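Local coordinates for CRISPR-associated protein, Cse1 family (Acidimicrobium ferrooxidans, PDB 4H3T) that probably serves as the large Cse1 subunit of a type I-E CRISPR Cascade complex, which in relatives helps recognise invading DNA, at residues 11-23 with 29-43. The protein carries 1 engineered substitution. Residues are numbered along the deposited sequence; the frame is centred on the assembly and turned at random.
Sequences DLSSEPWLPVRFR and EVSLRDIFVLAHTIV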
ATOM      1  N   ASP A  11     -16.045   2.205  24.104  1.00 42.90           N
ATOM      2  CA  ASP A  11     -16.499   1.033  23.358  1.00 43.36           C
ATOM      3  C   ASP A  11     -16.391   1.340  21.858  1.00 45.13           C
ATOM      4  O   ASP A  11     -17.186   2.100  21.303  1.00 42.61           O
ATOM      5  CB  ASP A  11     -17.942   0.647  23.790  1.00 46.64           C
ATOM      6  CG  ASP A  11     -18.559  -0.579  23.098  1.00 51.05           C
ATOM      7  OD1 ASP A  11     -17.998  -1.056  22.124  1.00 49.09           O
ATOM      8  OD2 ASP A  11     -19.614  -1.009  23.513  1.00 56.13           O
ATOM      9  N   LEU A  12     -15.451   0.677  21.211  1.00 41.59           N
ATOM     10  CA  LEU A  12     -15.154   0.868  19.784  1.00 41.21           C
ATOM     11  C   LEU A  12     -16.268   0.365  18.881  1.00 44.52           C
ATOM     12  O   LEU A  12     -16.319   0.721  17.693  1.00 43.80           O
ATOM     13  CB  LEU A  12     -13.824   0.181  19.439  1.00 37.83           C
ATOM     14  CG  LEU A  12     -12.568   0.674  20.163  1.00 42.77           C
ATOM     15  CD1 LEU A  12     -11.382  -0.198  19.777  1.00 43.49           C
ATOM     16  CD2 LEU A  12     -12.310   2.131  19.883  1.00 40.20           C
ATOM     17  N   SER A  13     -17.158  -0.460  19.396  1.00 44.42           N
ATOM     18  CA  SER A  13     -18.304  -0.866  18.583  1.00 43.76           C
ATOM     19  C   SER A  13     -19.398   0.214  18.530  1.00 49.26           C
ATOM     20  O   SER A  13     -20.228   0.148  17.639  1.00 47.50           O
ATOM     21  CB  SER A  13     -18.918  -2.166  19.097  1.00 47.58           C
ATOM     22  OG  SER A  13     -19.703  -1.987  20.268  1.00 46.50           O
ATOM     23  N   SER A  14     -19.463   1.159  19.512  1.00 46.81           N
ATOM     24  CA  SER A  14     -20.556   2.130  19.567  1.00 46.77           C
ATOM     25  C   SER A  14     -20.109   3.600  19.643  1.00 52.50           C
ATOM     26  O   SER A  14     -20.924   4.478  19.400  1.00 53.92           O
ATOM     27  CB  SER A  14     -21.481   1.812  20.749  1.00 51.25           C
ATOM     28  OG  SER A  14     -20.722   1.703  21.945  1.00 56.03           O
ATOM     29  N   GLU A  15     -18.841   3.875  19.867  1.00 48.57           N
ATOM     30  CA  GLU A  15     -18.305   5.257  19.884  1.00 49.59           C
ATOM     31  C   GLU A  15     -17.699   5.615  18.558  1.00 48.83           C
ATOM     32  O   GLU A  15     -17.085   4.752  17.933  1.00 44.69           O
ATOM     33  CB  GLU A  15     -17.182   5.413  20.931  1.00 50.62           C
ATOM     34  CG  GLU A  15     -17.644   5.089  22.316  1.00 55.80           C
ATOM     35  CD  GLU A  15     -18.293   6.207  23.088  1.00 78.84           C
ATOM     36  OE1 GLU A  15     -18.810   7.175  22.481  1.00 73.05           O
ATOM     37  OE2 GLU A  15     -18.269   6.105  24.331  1.00 87.73           O
ATOM     38  N   PRO A  16     -17.726   6.899  18.185  1.00 48.07           N
ATOM     39  CA  PRO A  16     -17.162   7.287  16.864  1.00 47.52           C
ATOM     40  C   PRO A  16     -15.630   7.353  16.854  1.00 48.28           C
ATOM     41  O   PRO A  16     -15.038   7.985  17.705  1.00 44.59           O
ATOM     42  CB  PRO A  16     -17.805   8.659  16.581  1.00 50.47           C
ATOM     43  CG  PRO A  16     -18.251   9.198  17.908  1.00 56.30           C
ATOM     44  CD  PRO A  16     -18.455   8.019  18.838  1.00 51.88           C
ATOM     45  N   TRP A  17     -14.972   6.630  15.927  1.00 40.98           N
ATOM     46  CA  TRP A  17     -13.530   6.733  15.817  1.00 38.28           C
ATOM     47  C   TRP A  17     -12.957   6.457  14.417  1.00 42.26           C
ATOM     48  O   TRP A  17     -11.760   6.633  14.244  1.00 40.16           O
ATOM     49  CB  TRP A  17     -12.826   5.792  16.838  1.00 37.34           C
ATOM     50  CG  TRP A  17     -13.081   4.343  16.649  1.00 38.03           C
ATOM     51  CD1 TRP A  17     -14.240   3.670  16.903  1.00 41.15           C
ATOM     52  CD2 TRP A  17     -12.150   3.378  16.159  1.00 36.93           C
ATOM     53  NE1 TRP A  17     -14.103   2.352  16.574  1.00 40.27           N
ATOM     54  CE2 TRP A  17     -12.809   2.124  16.166  1.00 39.96           C
ATOM     55  CE3 TRP A  17     -10.782   3.422  15.832  1.00 38.47           C
ATOM     56  CZ2 TRP A  17     -12.152   0.925  15.836  1.00 39.02           C
ATOM     57  CZ3 TRP A  17     -10.126   2.238  15.531  1.00 38.86           C
ATOM     58  CH2 TRP A  17     -10.808   0.998  15.545  1.00 38.47           C
ATOM     59  N   LEU A  18     -13.770   5.988  13.467  1.00 39.25           N
ATOM     60  CA  LEU A  18     -13.337   5.602  12.115  1.00 39.72           C
ATOM     61  C   LEU A  18     -13.726   6.701  11.136  1.00 42.90           C
ATOM     62  O   LEU A  18     -14.903   6.913  10.902  1.00 41.31           O
ATOM     63  CB  LEU A  18     -13.980   4.259  11.735  1.00 39.59           C
ATOM     64  CG  LEU A  18     -13.589   3.118  12.666  1.00 43.45           C
ATOM     65  CD1 LEU A  18     -14.489   1.981  12.493  1.00 45.55           C
ATOM     66  CD2 LEU A  18     -12.161   2.669  12.441  1.00 42.55           C
ATOM     67  N   PRO A  19     -12.753   7.476  10.625  1.00 42.09           N
ATOM     68  CA  PRO A  19     -13.110   8.611   9.753  1.00 41.96           C
ATOM     69  C   PRO A  19     -13.496   8.133   8.359  1.00 42.66           C
ATOM     70  O   PRO A  19     -12.762   7.383   7.709  1.00 40.08           O
ATOM     71  CB  PRO A  19     -11.845   9.477   9.740  1.00 42.13           C
ATOM     72  CG  PRO A  19     -10.789   8.648  10.256  1.00 44.71           C
ATOM     73  CD  PRO A  19     -11.299   7.378  10.800  1.00 41.51           C
ATOM     74  N   VAL A  20     -14.639   8.573   7.913  1.00 40.31           N
ATOM     75  CA  VAL A  20     -15.164   8.176   6.613  1.00 40.36           C
ATOM     76  C   VAL A  20     -15.696   9.382   5.884  1.00 46.45           C
ATOM     77  O   VAL A  20     -15.963  10.420   6.475  1.00 45.21           O
ATOM     78  CB  VAL A  20     -16.255   7.079   6.719  1.00 43.84           C
ATOM     79  CG1 VAL A  20     -15.696   5.819   7.338  1.00 43.13           C
ATOM     80  CG2 VAL A  20     -17.459   7.578   7.499  1.00 46.41           C
ATOM     81  N   ARG A  21     -15.884   9.207   4.590  1.00 43.13           N
ATOM     82  CA  ARG A  21     -16.535  10.180   3.726  1.00 45.26           C
ATOM     83  C   ARG A  21     -17.847   9.558   3.225  1.00 48.08           C
ATOM     84  O   ARG A  21     -17.841   8.445   2.712  1.00 47.58           O
ATOM     85  CB  ARG A  21     -15.622  10.540   2.564  1.00 45.16           C
ATOM     86  CG  ARG A  21     -16.267  11.478   1.536  1.00 51.52           C
ATOM     87  CD  ARG A  21     -15.306  11.594   0.359  1.00 66.80           C
ATOM     88  NE  ARG A  21     -14.275  12.604   0.580  1.00 74.89           N
ATOM     89  CZ  ARG A  21     -14.451  13.921   0.445  1.00 96.58           C
ATOM     90  NH1 ARG A  21     -15.646  14.415   0.123  1.00 89.96           N
ATOM     91  NH2 ARG A  21     -13.438  14.754   0.650  1.00 87.17           N
ATOM     92  N   PHE A  22     -18.957  10.242   3.440  1.00 48.50           N
ATOM     93  CA  PHE A  22     -20.281   9.767   3.073  1.00 50.51           C
ATOM     94  C   PHE A  22     -20.574  10.136   1.619  1.00 55.24           C
ATOM     95  O   PHE A  22     -19.966  11.072   1.105  1.00 53.65           O
ATOM     96  CB  PHE A  22     -21.337  10.339   4.017  1.00 53.66           C
ATOM     97  CG  PHE A  22     -21.400   9.618   5.340  1.00 52.60           C
ATOM     98  CD1 PHE A  22     -22.221   8.514   5.502  1.00 53.69           C
ATOM     99  CD2 PHE A  22     -20.626  10.038   6.425  1.00 53.25           C
ATOM    100  CE1 PHE A  22     -22.255   7.825   6.706  1.00 52.54           C
ATOM    101  CE2 PHE A  22     -20.743   9.415   7.659  1.00 53.58           C
ATOM    102  CZ  PHE A  22     -21.592   8.340   7.809  1.00 52.31           C
ATOM    103  N   ARG A  23     -21.470   9.385   0.952  1.00 54.39           N
ATOM    104  CA  ARG A  23     -21.865   9.651  -0.446  1.00 55.33           C
ATOM    105  C   ARG A  23     -22.525  11.046  -0.591  1.00 60.75           C
ATOM    106  O   ARG A  23     -22.365  11.672  -1.624  1.00 59.97           O
ATOM    107  CB  ARG A  23     -22.807   8.557  -0.972  1.00 58.49           C
ATOM    108  CG  ARG A  23     -22.092   7.256  -1.213  1.00 61.76           C
ATOM    109  CD  ARG A  23     -23.067   6.108  -1.387  1.00 70.40           C
ATOM    110  NE  ARG A  23     -23.567   6.039  -2.755  1.00 69.36           N
ATOM    111  CZ  ARG A  23     -24.529   5.222  -3.178  1.00 89.86           C
ATOM    112  NH1 ARG A  23     -25.109   4.366  -2.334  1.00 71.83           N
ATOM    113  NH2 ARG A  23     -24.918   5.249  -4.450  1.00 77.08           N
ATOM    114  N   GLU A  29     -16.633  10.735  11.842  1.00 45.56           N
ATOM    115  CA  GLU A  29     -16.173   9.480  12.420  1.00 42.67           C
ATOM    116  C   GLU A  29     -17.317   8.605  12.753  1.00 44.39           C
ATOM    117  O   GLU A  29     -18.347   9.090  13.207  1.00 44.78           O
ATOM    118  CB  GLU A  29     -15.336   9.737  13.669  1.00 42.98           C
ATOM    119  CG  GLU A  29     -13.997  10.301  13.300  1.00 43.11           C
ATOM    120  CD  GLU A  29     -13.156  10.683  14.504  1.00 50.94           C
ATOM    121  OE1 GLU A  29     -13.578  10.413  15.647  1.00 73.31           O
ATOM    122  OE2 GLU A  29     -12.082  11.278  14.300  1.00 52.88           O
ATOM    123  N   VAL A  30     -17.167   7.289  12.541  1.00 43.31           N
ATOM    124  CA  VAL A  30     -18.242   6.351  12.875  1.00 42.33           C
ATOM    125  C   VAL A  30     -17.686   5.236  13.779  1.00 43.97           C
ATOM    126  O   VAL A  30     -16.475   5.016  13.858  1.00 42.10           O
ATOM    127  CB  VAL A  30     -18.923   5.776  11.602  1.00 46.18           C
ATOM    128  CG1 VAL A  30     -19.648   6.874  10.827  1.00 46.75           C
ATOM    129  CG2 VAL A  30     -17.929   5.021  10.678  1.00 45.63           C
ATOM    130  N   SER A  31     -18.573   4.524  14.411  1.00 40.10           N
ATOM    131  CA  SER A  31     -18.250   3.350  15.240  1.00 40.37           C
ATOM    132  C   SER A  31     -18.119   2.129  14.337  1.00 47.03           C
ATOM    133  O   SER A  31     -18.481   2.200  13.153  1.00 44.52           O
ATOM    134  CB  SER A  31     -19.374   3.119  16.213  1.00 47.17           C
ATOM    135  OG  SER A  31     -20.536   2.866  15.442  1.00 47.77           O
ATOM    136  N   LEU A  32     -17.661   1.016  14.885  1.00 42.32           N
ATOM    137  CA  LEU A  32     -17.565  -0.205  14.100  1.00 43.22           C
ATOM    138  C   LEU A  32     -18.959  -0.735  13.730  1.00 46.35           C
ATOM    139  O   LEU A  32     -19.131  -1.212  12.636  1.00 46.70           O
ATOM    140  CB  LEU A  32     -16.783  -1.307  14.797  1.00 43.21           C
ATOM    141  CG  LEU A  32     -15.320  -1.109  14.919  1.00 44.94           C
ATOM    142  CD1 LEU A  32     -14.790  -2.030  15.982  1.00 46.91           C
ATOM    143  CD2 LEU A  32     -14.618  -1.370  13.612  1.00 42.29           C
ATOM    144  N   ARG A  33     -19.958  -0.539  14.575  1.00 45.87           N
ATOM    145  CA  ARG A  33     -21.307  -0.936  14.272  1.00 45.31           C
ATOM    146  C   ARG A  33     -21.814  -0.129  13.065  1.00 50.73           C
ATOM    147  O   ARG A  33     -22.280  -0.730  12.098  1.00 48.04           O
ATOM    148  CB  ARG A  33     -22.227  -0.782  15.503  1.00 46.62           C
ATOM    149  CG  ARG A  33     -23.582  -1.415  15.245  1.00 55.02           C
ATOM    150  CD  ARG A  33     -24.697  -0.422  15.387  1.00 66.43           C
ATOM    151  NE  ARG A  33     -26.009  -1.054  15.200  1.00 63.74           N
ATOM    152  CZ  ARG A  33     -27.052  -0.449  14.647  1.00 71.68           C
ATOM    153  NH1 ARG A  33     -26.947   0.800  14.204  1.00 55.39           N
ATOM    154  NH2 ARG A  33     -28.208  -1.098  14.506  1.00 60.95           N
ATOM    155  N   ASP A  34     -21.688   1.198  13.105  1.00 49.39           N
ATOM    156  CA  ASP A  34     -22.133   2.059  12.000  1.00 50.68           C
ATOM    157  C   ASP A  34     -21.321   1.894  10.725  1.00 54.32           C
ATOM    158  O   ASP A  34     -21.878   2.010   9.653  1.00 54.11           O
ATOM    159  CB  ASP A  34     -22.146   3.546  12.419  1.00 52.12           C
ATOM    160  CG  ASP A  34     -23.419   3.886  13.177  1.00 64.73           C
ATOM    161  OD1 ASP A  34     -24.338   3.034  13.202  1.00 66.80           O
ATOM    162  OD2 ASP A  34     -23.486   4.990  13.770  1.00 66.05           O
ATOM    163  N   ILE A  35     -20.063   1.565  10.806  1.00 48.78           N
ATOM    164  CA  ILE A  35     -19.305   1.387   9.565  1.00 47.93           C
ATOM    165  C   ILE A  35     -19.886   0.168   8.739  1.00 51.36           C
ATOM    166  O   ILE A  35     -19.877   0.210   7.514  1.00 50.79           O
ATOM    167  CB  ILE A  35     -17.766   1.332   9.818  1.00 48.48           C
ATOM    168  CG1 ILE A  35     -17.015   1.984   8.630  1.00 50.59           C
ATOM    169  CG2 ILE A  35     -17.292  -0.043  10.124  1.00 45.37           C
ATOM    170  CD1 ILE A  35     -15.570   1.995   8.675  1.00 48.11           C
ATOM    171  N   PHE A  36     -20.478  -0.822   9.397  1.00 46.96           N
ATOM    172  CA  PHE A  36     -21.105  -1.956   8.735  1.00 48.64           C
ATOM    173  C   PHE A  36     -22.536  -1.620   8.355  1.00 52.77           C
ATOM    174  O   PHE A  36     -22.923  -1.805   7.218  1.00 51.43           O
ATOM    175  CB  PHE A  36     -21.057  -3.191   9.664  1.00 50.38           C
ATOM    176  CG  PHE A  36     -19.719  -3.849   9.513  1.00 50.25           C
ATOM    177  CD1 PHE A  36     -19.450  -4.646   8.416  1.00 53.00           C
ATOM    178  CD2 PHE A  36     -18.717  -3.656  10.457  1.00 49.61           C
ATOM    179  CE1 PHE A  36     -18.221  -5.224   8.257  1.00 53.14           C
ATOM    180  CE2 PHE A  36     -17.454  -4.198  10.268  1.00 50.37           C
ATOM    181  CZ  PHE A  36     -17.224  -5.005   9.181  1.00 49.48           C
ATOM    182  N   VAL A  37     -23.310  -1.095   9.294  1.00 50.45           N
ATOM    183  CA  VAL A  37     -24.736  -0.791   9.038  1.00 51.96           C
ATOM    184  C   VAL A  37     -24.855   0.237   7.903  1.00 54.80           C
ATOM    185  O   VAL A  37     -25.701   0.068   7.032  1.00 54.71           O
ATOM    186  CB  VAL A  37     -25.446  -0.318  10.333  1.00 53.65           C
ATOM    187  CG1 VAL A  37     -26.898   0.142  10.042  1.00 55.34           C
ATOM    188  CG2 VAL A  37     -25.436  -1.446  11.350  1.00 53.06           C
ATOM    189  N   LEU A  38     -23.937   1.216   7.861  1.00 49.60           N
ATOM    190  CA  LEU A  38     -23.998   2.299   6.868  1.00 49.31           C
ATOM    191  C   LEU A  38     -23.005   2.153   5.710  1.00 50.91           C
ATOM    192  O   LEU A  38     -22.862   3.092   4.919  1.00 48.38           O
ATOM    193  CB  LEU A  38     -23.757   3.631   7.592  1.00 48.29           C
ATOM    194  CG  LEU A  38     -24.686   3.971   8.763  1.00 55.06           C
ATOM    195  CD1 LEU A  38     -24.287   5.284   9.379  1.00 55.66           C
ATOM    196  CD2 LEU A  38     -26.112   4.032   8.337  1.00 57.30           C
ATOM    197  N   ALA A  39     -22.356   0.978   5.554  1.00 49.20           N
ATOM    198  CA  ALA A  39     -21.332   0.774   4.525  1.00 45.96           C
ATOM    199  C   ALA A  39     -21.790   1.113   3.093  1.00 51.15           C
ATOM    200  O   ALA A  39     -21.018   1.672   2.333  1.00 50.82           O
ATOM    201  CB  ALA A  39     -20.834  -0.658   4.571  1.00 47.51           C
ATOM    202  N   HIS A  40     -23.068   0.889   2.759  1.00 50.80           N
ATOM    203  CA  HIS A  40     -23.616   1.202   1.433  1.00 51.54           C
ATOM    204  C   HIS A  40     -23.839   2.727   1.211  1.00 55.60           C
ATOM    205  O   HIS A  40     -24.146   3.134   0.098  1.00 57.40           O
ATOM    206  CB  HIS A  40     -24.927   0.448   1.226  1.00 53.22           C
ATOM    207  CG  HIS A  40     -25.982   0.812   2.223  1.00 55.58           C
ATOM    208  ND1 HIS A  40     -25.808   0.580   3.580  1.00 54.28           N
ATOM    209  CD2 HIS A  40     -27.160   1.454   2.036  1.00 60.29           C
ATOM    210  CE1 HIS A  40     -26.908   1.049   4.164  1.00 56.64           C
ATOM    211  NE2 HIS A  40     -27.753   1.559   3.273  1.00 59.41           N
ATOM    212  N   THR A  41     -23.730   3.550   2.269  1.00 51.35           N
ATOM    213  CA  THR A  41     -23.939   5.022   2.202  1.00 51.64           C
ATOM    214  C   THR A  41     -22.584   5.754   2.270  1.00 53.92           C
ATOM    215  O   THR A  41     -22.528   6.980   2.170  1.00 53.93           O
ATOM    216  CB  THR A  41     -24.856   5.514   3.362  1.00 56.34           C
ATOM    217  OG1 THR A  41     -24.124   5.538   4.590  1.00 52.82           O
ATOM    218  CG2 THR A  41     -26.123   4.705   3.518  1.00 65.20           C
ATOM    219  N   ILE A  42     -21.501   4.998   2.480  1.00 48.83           N
ATOM    220  CA  ILE A  42     -20.138   5.536   2.640  1.00 47.23           C
ATOM    221  C   ILE A  42     -19.351   5.339   1.397  1.00 49.92           C
ATOM    222  O   ILE A  42     -19.409   4.264   0.807  1.00 49.41           O
ATOM    223  CB  ILE A  42     -19.484   4.820   3.871  1.00 47.31           C
ATOM    224  CG1 ILE A  42     -20.272   5.203   5.168  1.00 48.31           C
ATOM    225  CG2 ILE A  42     -18.016   5.115   3.993  1.00 44.07           C
ATOM    226  CD1 ILE A  42     -19.915   4.336   6.427  1.00 45.92           C
ATOM    227  N   VAL A  43     -18.612   6.374   0.984  1.00 48.36           N
ATOM    228  CA  VAL A  43     -17.685   6.321  -0.152  1.00 47.30           C
ATOM    229  C   VAL A  43     -16.502   5.456   0.234  1.00 47.82           C
ATOM    230  O   VAL A  43     -16.133   4.505  -0.466  1.00 47.59           O
ATOM    231  CB  VAL A  43     -17.218   7.741  -0.613  1.00 51.78           C
ATOM    232  CG1 VAL A  43     -16.129   7.674  -1.719  1.00 51.48           C
ATOM    233  CG2 VAL A  43     -18.403   8.539  -1.130  1.00 52.83           C
TER
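Leu18 and Leu32 form the tight end of this contact, with Leu18 CD1 3.5 Å from Leu32 CD2 and Ile35 CD1 packed against Leu18 CD1. Trp17 closes the cluster: its ring has Leu12 CD2 over one face and Leu18 CD2 over the other, while Leu32 meets its edge. With CG between the backbone N and the carbonyl carbon (chi1 63°), the indole lies back over its own segment, where NE1 donates to Leu12 O in the ring plane. Leu12 O also accepts from Leu32 N at 3.1 Å, so one buried carbonyl fixes both the indole and the first turn of helix 32-37. Ser31 OG caps that helix, accepting from Asp34 N. Val20 CG1 meets Ile35 CD1, CG2 meets Val30 CG1 and CB meets Ile42 CG2; Phe22 CE1 lies 3.6 Å from Ile42 CG1, with Thr41 OG1 at the ring edge. The solvent side is more polar and held by a few directed bonds. Exposed Arg23, bent at chi3, sends NH1 to His40 O at 2.9 Å, nearly in line with the carbonyl; exposed Pro16 touches Glu29 O through CB, and Glu29 reaches on to a salt bridge with Arg162. Trp17 N, from above the carbonyl plane, and Leu18 N both donate to Val30 O: a classic beta bulge in the hairpin of 18-22 and 27-30, whose first strand centres a three-stranded antiparallel sheet completed by 42-45.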